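Long-range contacts in oxidoreductase (Thermotoga maritima, PDB 1ZH8), which probably catalyses NADP-dependent oxidation or reduction of an alcohol or sugar-like substrate: residues A[85-90]-A[108-113]; A[134-139]-A[311-316]. All blocks are in the same frame, centred on the assembly; numbering follows the deposited sequence.

Contact 1. Residues A[85-90]-A[108-113]. With NAP (NADP nicotinamide-adenine-dinucleotide phosphate), chain D.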
loop_
_atom_site.group_PDB
_atom_site.type_symbol
_atom_site.label_atom_id
_atom_site.label_comp_id
_atom_site.label_asym_id
_atom_site.label_seq_id
_atom_site.Cartn_x
_atom_site.Cartn_y
_atom_site.Cartn_z
ATOM N N ALA A 85 -13.795 40.514 -7.718
ATOM C CA ALA A 85 -13.189 39.212 -7.914
ATOM C C ALA A 85 -14.116 38.318 -8.712
ATOM O O ALA A 85 -15.317 38.592 -8.853
ATOM C CB ALA A 85 -12.851 38.552 -6.555
ATOM N N VAL A 86 -13.548 37.247 -9.234
ATOM C CA VAL A 86 -14.313 36.276 -9.974
ATOM C C VAL A 86 -14.054 34.877 -9.410
ATOM O O VAL A 86 -12.987 34.587 -8.843
ATOM C CB VAL A 86 -14.035 36.357 -11.505
ATOM C CG1 VAL A 86 -14.479 37.731 -12.081
ATOM C CG2 VAL A 86 -12.556 36.096 -11.835
ATOM N N ASP A 87 -15.070 34.034 -9.515
ATOM C CA ASP A 87 -14.982 32.661 -9.074
ATOM C C ASP A 87 -15.050 31.751 -10.296
ATOM O O ASP A 87 -16.056 31.731 -11.006
ATOM C CB ASP A 87 -16.136 32.389 -8.106
ATOM C CG ASP A 87 -16.155 30.963 -7.583
ATOM O OD1 ASP A 87 -15.090 30.291 -7.626
ATOM O OD2 ASP A 87 -17.244 30.522 -7.120
ATOM N N LEU A 88 -13.980 31.008 -10.550
ATOM C CA LEU A 88 -13.932 30.170 -11.734
ATOM C C LEU A 88 -14.224 28.729 -11.375
ATOM O O LEU A 88 -13.470 28.102 -10.608
ATOM C CB LEU A 88 -12.587 30.287 -12.453
ATOM C CG LEU A 88 -11.962 31.680 -12.576
ATOM C CD1 LEU A 88 -10.528 31.645 -13.169
ATOM C CD2 LEU A 88 -12.863 32.608 -13.368
ATOM N N THR A 89 -15.332 28.213 -11.903
ATOM C CA THR A 89 -15.687 26.801 -11.742
ATOM C C THR A 89 -15.814 26.191 -13.128
ATOM O O THR A 89 -16.915 25.887 -13.600
ATOM C CB THR A 89 -17.004 26.642 -10.952
ATOM O OG1 THR A 89 -17.930 27.659 -11.367
ATOM C CG2 THR A 89 -16.736 26.810 -9.452
ATOM N N LEU A 90 -14.668 26.016 -13.774
ATOM C CA LEU A 90 -14.597 25.723 -15.196
ATOM C C LEU A 90 -13.889 24.413 -15.451
ATOM O O LEU A 90 -13.265 23.848 -14.527
ATOM C CB LEU A 90 -13.799 26.819 -15.886
ATOM C CG LEU A 90 -14.440 28.192 -15.769
ATOM C CD1 LEU A 90 -13.418 29.253 -16.060
ATOM C CD2 LEU A 90 -15.589 28.284 -16.714
ATOM N N HIS A 108 -9.300 40.147 -8.557
ATOM C CA HIS A 108 -8.915 38.912 -7.820
ATOM C C HIS A 108 -9.607 37.688 -8.393
ATOM O O HIS A 108 -10.675 37.796 -9.013
ATOM C CB HIS A 108 -9.257 39.001 -6.340
ATOM C CG HIS A 108 -8.730 40.226 -5.676
ATOM N ND1 HIS A 108 -7.444 40.312 -5.197
ATOM C CD2 HIS A 108 -9.312 41.422 -5.420
ATOM C CE1 HIS A 108 -7.255 41.510 -4.672
ATOM N NE2 HIS A 108 -8.375 42.200 -4.792
ATOM N N VAL A 109 -9.000 36.530 -8.179
ATOM C CA VAL A 109 -9.547 35.273 -8.683
ATOM C C VAL A 109 -9.537 34.203 -7.584
ATOM O O VAL A 109 -8.496 33.958 -6.968
ATOM C CB VAL A 109 -8.704 34.679 -9.853
ATOM C CG1 VAL A 109 -9.504 33.612 -10.580
ATOM C CG2 VAL A 109 -8.268 35.727 -10.822
ATOM N N ILE A 110 -10.694 33.589 -7.339
ATOM C CA ILE A 110 -10.740 32.296 -6.692
ATOM C C ILE A 110 -11.058 31.222 -7.732
ATOM O O ILE A 110 -12.018 31.323 -8.482
ATOM C CB ILE A 110 -11.698 32.248 -5.477
ATOM C CG1 ILE A 110 -11.686 30.849 -4.842
ATOM C CG2 ILE A 110 -13.112 32.709 -5.856
ATOM C CD1 ILE A 110 -12.261 30.815 -3.401
ATOM N N CYS A 111 -10.225 30.197 -7.784
ATOM C CA CYS A 111 -10.304 29.232 -8.851
ATOM C C CYS A 111 -10.231 27.841 -8.299
ATOM O O CYS A 111 -9.440 27.550 -7.397
ATOM C CB CYS A 111 -9.168 29.463 -9.848
ATOM S SG CYS A 111 -9.189 28.351 -11.271
ATOM N N GLU A 112 -11.059 26.979 -8.855
ATOM C CA GLU A 112 -11.160 25.604 -8.408
ATOM C C GLU A 112 -9.903 24.799 -8.708
ATOM O O GLU A 112 -9.155 25.109 -9.637
ATOM C CB GLU A 112 -12.398 24.920 -9.016
ATOM C CG GLU A 112 -13.635 25.032 -8.154
ATOM C CD GLU A 112 -13.503 24.242 -6.853
ATOM O OE1 GLU A 112 -12.517 23.480 -6.701
ATOM O OE2 GLU A 112 -14.361 24.400 -5.966
ATOM N N LYS A 113 -9.685 23.767 -7.900
ATOM C CA LYS A 113 -8.650 22.789 -8.174
ATOM C C LYS A 113 -9.109 21.943 -9.356
ATOM O O LYS A 113 -10.296 21.934 -9.670
ATOM C CB LYS A 113 -8.421 21.898 -6.940
ATOM C CG LYS A 113 -9.681 21.503 -6.134
ATOM C CD LYS A 113 -10.741 20.715 -6.945
ATOM C CE LYS A 113 -10.226 19.366 -7.386
ATOM N NZ LYS A 113 -11.130 18.680 -8.318
HETATM P PA NAP D . -19.183 21.213 -14.974
HETATM O O1A NAP D . -20.499 20.829 -14.402
HETATM O O2A NAP D . -18.970 20.720 -16.345
HETATM O O5B NAP D . -19.028 22.804 -14.849
HETATM C C5B NAP D . -18.276 23.523 -15.799
HETATM C C4B NAP D . -19.070 24.757 -16.183
HETATM O O4B NAP D . -18.269 25.633 -16.964
HETATM C C3B NAP D . -20.286 24.410 -17.035
HETATM O O3B NAP D . -21.277 25.314 -16.644
HETATM C C2B NAP D . -19.776 24.728 -18.430
HETATM O O2B NAP D . -20.625 24.907 -19.559
HETATM C C1B NAP D . -18.985 25.985 -18.139
HETATM N N9A NAP D . -18.077 26.302 -19.238
HETATM C C8A NAP D . -17.433 25.429 -20.087
HETATM N N7A NAP D . -16.680 26.156 -20.942
HETATM C C5A NAP D . -16.843 27.473 -20.649
HETATM C C6A NAP D . -16.327 28.641 -21.194
HETATM N N6A NAP D . -15.506 28.597 -22.230
HETATM N N1A NAP D . -16.665 29.857 -20.661
HETATM C C2A NAP D . -17.534 29.916 -19.598
HETATM N N3A NAP D . -18.056 28.768 -19.059
HETATM C C4A NAP D . -17.713 27.571 -19.575
HETATM O O3 NAP D . -18.027 20.612 -14.049
HETATM P PN NAP D . -17.889 20.898 -12.473
HETATM O O1N NAP D . -18.760 22.006 -11.965
HETATM O O2N NAP D . -17.926 19.542 -11.943
HETATM O O5D NAP D . -16.375 21.419 -12.298
HETATM C C5D NAP D . -15.960 22.754 -12.524
HETATM C C4D NAP D . -14.715 23.032 -11.684
HETATM O O4D NAP D . -15.017 22.771 -10.319
HETATM C C3D NAP D . -13.568 22.093 -12.068
HETATM O O3D NAP D . -12.339 22.781 -12.080
HETATM C C2D NAP D . -13.543 21.044 -10.982
HETATM O O2D NAP D . -12.249 20.525 -10.754
HETATM C C1D NAP D . -14.095 21.821 -9.796
HETATM N N1N NAP D . -14.733 20.922 -8.838
HETATM C C2N NAP D . -14.258 20.907 -7.558
HETATM C C3N NAP D . -14.821 20.060 -6.598
HETATM C C7N NAP D . -14.453 20.201 -5.142
HETATM O O7N NAP D . -15.045 19.284 -4.253
HETATM N N7N NAP D . -13.609 21.160 -4.714
HETATM C C4N NAP D . -15.889 19.229 -6.965
HETATM C C5N NAP D . -16.381 19.261 -8.276
HETATM C C6N NAP D . -15.789 20.117 -9.211
HETATM P P2B NAP D . -22.202 25.200 -19.704
HETATM O O1X NAP D . -22.503 26.680 -19.601
HETATM O O2X NAP D . -22.993 24.484 -18.633
HETATM O O3X NAP D . -22.544 24.679 -21.083
#
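V86 and L88 pair with 108-112 through backbone bonds, a worked example of the beta-alpha-beta unit of a Rossmann fold, in which helix 95-104 carries the chain from one parallel strand to its neighbour. The hydrogen bonds alternate as parallel pairing requires: V86 N donates to H108 O (2.9 Å), I110 N to V86 O, L88 N to I110 O and, at greater length, E112 N to L88 O (3.2 Å). Apolar contacts lie on the face of V86, L88, V109 and C111, where L88 CD1 meets V109 CG1 at 3.4 Å and lies beside C111 SG. On the other face D87 lies alongside I110, OD1 being 3.6 Å from I110 CG2. Toward the C-terminal ends of the strands the chain meets NADP. E112, in the family's Glu-Lys-Pro signature, sets CB and CG against the nicotinamide ribose; its chain bends at chi2 (-67°), bringing OE1 to the carboxamide N7N in a nearly straight bond (3.2 Å, 171°). H34 bridges two carboxylates, ND1 to D87 OD2 and NE2 to E112 OE2. Replacing E112 by an alanine would probably cost the carboxamide this acceptor, leaving it freer to turn and H34 without one carboxylate partner. The same ribose's hydroxyls go to residues following the strands: O3D donates to L90 O (2.8 Å), O2D to K113 O (2.6 Å), and K113 NZ, salt-bridged to D198, reaches O2D at 3.3 Å.

Contact 2. Residues A[134-139]-A[311-316]. With EDO (1,2-ethanediol), chain G.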
loop_
_atom_site.group_PDB
_atom_site.type_symbol
_atom_site.label_atom_id
_atom_site.label_comp_id
_atom_site.label_asym_id
_atom_site.label_seq_id
_atom_site.Cartn_x
_atom_site.Cartn_y
_atom_site.Cartn_z
ATOM N N LYS A 134 -2.894 41.426 -7.256
ATOM C CA LYS A 134 -4.190 40.829 -6.973
ATOM C C LYS A 134 -4.000 39.410 -6.436
ATOM O O LYS A 134 -2.955 38.802 -6.644
ATOM C CB LYS A 134 -5.021 40.795 -8.248
ATOM C CG LYS A 134 -5.013 42.084 -9.063
ATOM C CD LYS A 134 -5.376 43.346 -8.260
ATOM C CE LYS A 134 -6.829 43.365 -7.836
ATOM N NZ LYS A 134 -7.201 44.755 -7.447
ATOM N N THR A 135 -5.008 38.884 -5.744
ATOM C CA THR A 135 -4.918 37.540 -5.184
ATOM C C THR A 135 -5.350 36.478 -6.204
ATOM O O THR A 135 -6.421 36.608 -6.822
ATOM C CB THR A 135 -5.793 37.385 -3.923
ATOM O OG1 THR A 135 -5.376 38.323 -2.921
ATOM C CG2 THR A 135 -5.687 35.947 -3.359
ATOM N N VAL A 136 -4.504 35.449 -6.379
ATOM C CA VAL A 136 -4.951 34.188 -6.961
ATOM C C VAL A 136 -5.081 33.164 -5.836
ATOM O O VAL A 136 -4.123 32.883 -5.113
ATOM C CB VAL A 136 -4.017 33.644 -8.053
ATOM C CG1 VAL A 136 -4.591 32.319 -8.642
ATOM C CG2 VAL A 136 -3.843 34.668 -9.148
ATOM N N TYR A 137 -6.285 32.610 -5.701
ATOM C CA TYR A 137 -6.599 31.671 -4.662
ATOM C C TYR A 137 -7.103 30.392 -5.324
ATOM O O TYR A 137 -8.145 30.420 -5.968
ATOM C CB TYR A 137 -7.661 32.281 -3.758
ATOM C CG TYR A 137 -7.877 31.522 -2.476
ATOM C CD1 TYR A 137 -8.527 30.278 -2.472
ATOM C CD2 TYR A 137 -7.450 32.044 -1.266
ATOM C CE1 TYR A 137 -8.729 29.572 -1.288
ATOM C CE2 TYR A 137 -7.659 31.355 -0.078
ATOM C CZ TYR A 137 -8.297 30.121 -0.102
ATOM O OH TYR A 137 -8.488 29.443 1.069
ATOM N N ILE A 138 -6.350 29.288 -5.209
ATOM C CA ILE A 138 -6.812 27.996 -5.730
ATOM C C ILE A 138 -7.537 27.273 -4.617
ATOM O O ILE A 138 -6.956 26.997 -3.553
ATOM C CB ILE A 138 -5.697 27.066 -6.238
ATOM C CG1 ILE A 138 -4.727 27.803 -7.167
ATOM C CG2 ILE A 138 -6.341 25.843 -6.952
ATOM C CD1 ILE A 138 -5.394 28.485 -8.419
ATOM N N ALA A 139 -8.802 26.975 -4.882
ATOM C CA ALA A 139 -9.752 26.581 -3.850
ATOM C C ALA A 139 -9.662 25.080 -3.608
ATOM O O ALA A 139 -10.434 24.267 -4.181
ATOM C CB ALA A 139 -11.190 27.006 -4.255
ATOM N N GLY A 311 -4.853 28.887 0.226
ATOM C CA GLY A 311 -5.298 29.028 -1.158
ATOM C C GLY A 311 -4.135 29.249 -2.096
ATOM O O GLY A 311 -4.316 29.399 -3.292
ATOM N N SER A 312 -2.937 29.302 -1.535
ATOM C CA SER A 312 -1.684 29.451 -2.288
ATOM C C SER A 312 -1.550 28.620 -3.578
ATOM O O SER A 312 -1.631 27.384 -3.556
ATOM C CB SER A 312 -0.530 29.093 -1.357
ATOM O OG SER A 312 0.572 28.623 -2.094
ATOM N N PRO A 313 -1.349 29.293 -4.713
ATOM C CA PRO A 313 -1.068 28.575 -5.968
ATOM C C PRO A 313 0.087 27.556 -5.860
ATOM O O PRO A 313 -0.004 26.475 -6.441
ATOM C CB PRO A 313 -0.720 29.713 -6.950
ATOM C CG PRO A 313 -1.515 30.867 -6.452
ATOM C CD PRO A 313 -1.440 30.752 -4.929
ATOM N N VAL A 314 1.148 27.908 -5.130
ATOM C CA VAL A 314 2.309 27.046 -4.914
ATOM C C VAL A 314 1.890 25.735 -4.249
ATOM O O VAL A 314 2.346 24.653 -4.633
ATOM C CB VAL A 314 3.404 27.799 -4.072
ATOM C CG1 VAL A 314 4.564 26.890 -3.668
ATOM C CG2 VAL A 314 3.958 28.984 -4.861
ATOM N N GLN A 315 0.992 25.825 -3.269
ATOM C CA GLN A 315 0.468 24.629 -2.578
ATOM C C GLN A 315 -0.265 23.716 -3.547
ATOM O O GLN A 315 -0.120 22.484 -3.497
ATOM C CB GLN A 315 -0.479 25.018 -1.431
ATOM C CG GLN A 315 0.199 25.630 -0.198
ATOM C CD GLN A 315 1.109 24.633 0.477
ATOM O OE1 GLN A 315 0.689 23.520 0.804
ATOM N NE2 GLN A 315 2.387 25.004 0.646
ATOM N N ALA A 316 -1.045 24.322 -4.439
ATOM C CA ALA A 316 -1.885 23.545 -5.342
ATOM C C ALA A 316 -0.990 22.896 -6.374
ATOM O O ALA A 316 -1.242 21.772 -6.819
ATOM C CB ALA A 316 -2.913 24.425 -6.014
HETATM C C1 EDO G . -4.325 42.134 -1.087
HETATM O O1 EDO G . -5.701 42.365 -1.419
HETATM C C2 EDO G . -3.740 41.048 -1.991
HETATM O O2 EDO G . -4.280 41.129 -3.321
#
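Y137 lays its ring on the backbone of G311, joining the strand 136-139 to the start of the helix 313-329. Its CB leaves the strand pointing away from 311-316, but with CG anti to the backbone N (chi1 -168°) the ring is carried back over the glycine. From CG, 3.8 Å from G311 CA, the separation shortens through CD1, CD2, CE1 and CE2 to 3.4 Å at CZ. G311 CA sits almost on the ring normal, 3.3 Å from the centroid of the Y137 ring, so this is a CH-pi contact over the face rather than at the edge. At the far end, OH bonds D297 OD2, which holds the tip of the ring in place. The backbone can come this close because G311 has no side chain, which would run into the ring near CE2. The same residue's carbonyl returns to the strand: I138 N bonds G311 O at 2.8 Å, in the carbonyl plane and on a lone pair. Among apolar groups, P313 CG lies against V136 CG1, and I138 sets CG1 over P313 CA and CG2 on A316 CB (3.8 Å). P313 CD also packs closely on V136 O, at 3.4 Å. S312 OG accepts from Q315 N (3.1 Å). With proline as the first helical residue after it, this is a classic serine N-cap, here opening a helix packed against the outermost strand of this chain's Rossmann sheet.

Both contacts are buried and share one parallel sheet, yet they illustrate two ways of using it. Contact 1 is the regular interior case, strand beside strand close together in sequence, held by repeated backbone bonds and finishing at the cofactor. Contact 2 lies at the last strand of the sheet within this chain, where a distant part of the sequence supplies a helix start instead of another strand; a single backbone bond, a ring face and small apolar groups do the work, without touching NADP directly. Strand 108-112 joins them, since C111 N and C111 O probably bond Y137 O and A139 N. Side by side, they join the nucleotide site to the sheet's margin within this chain.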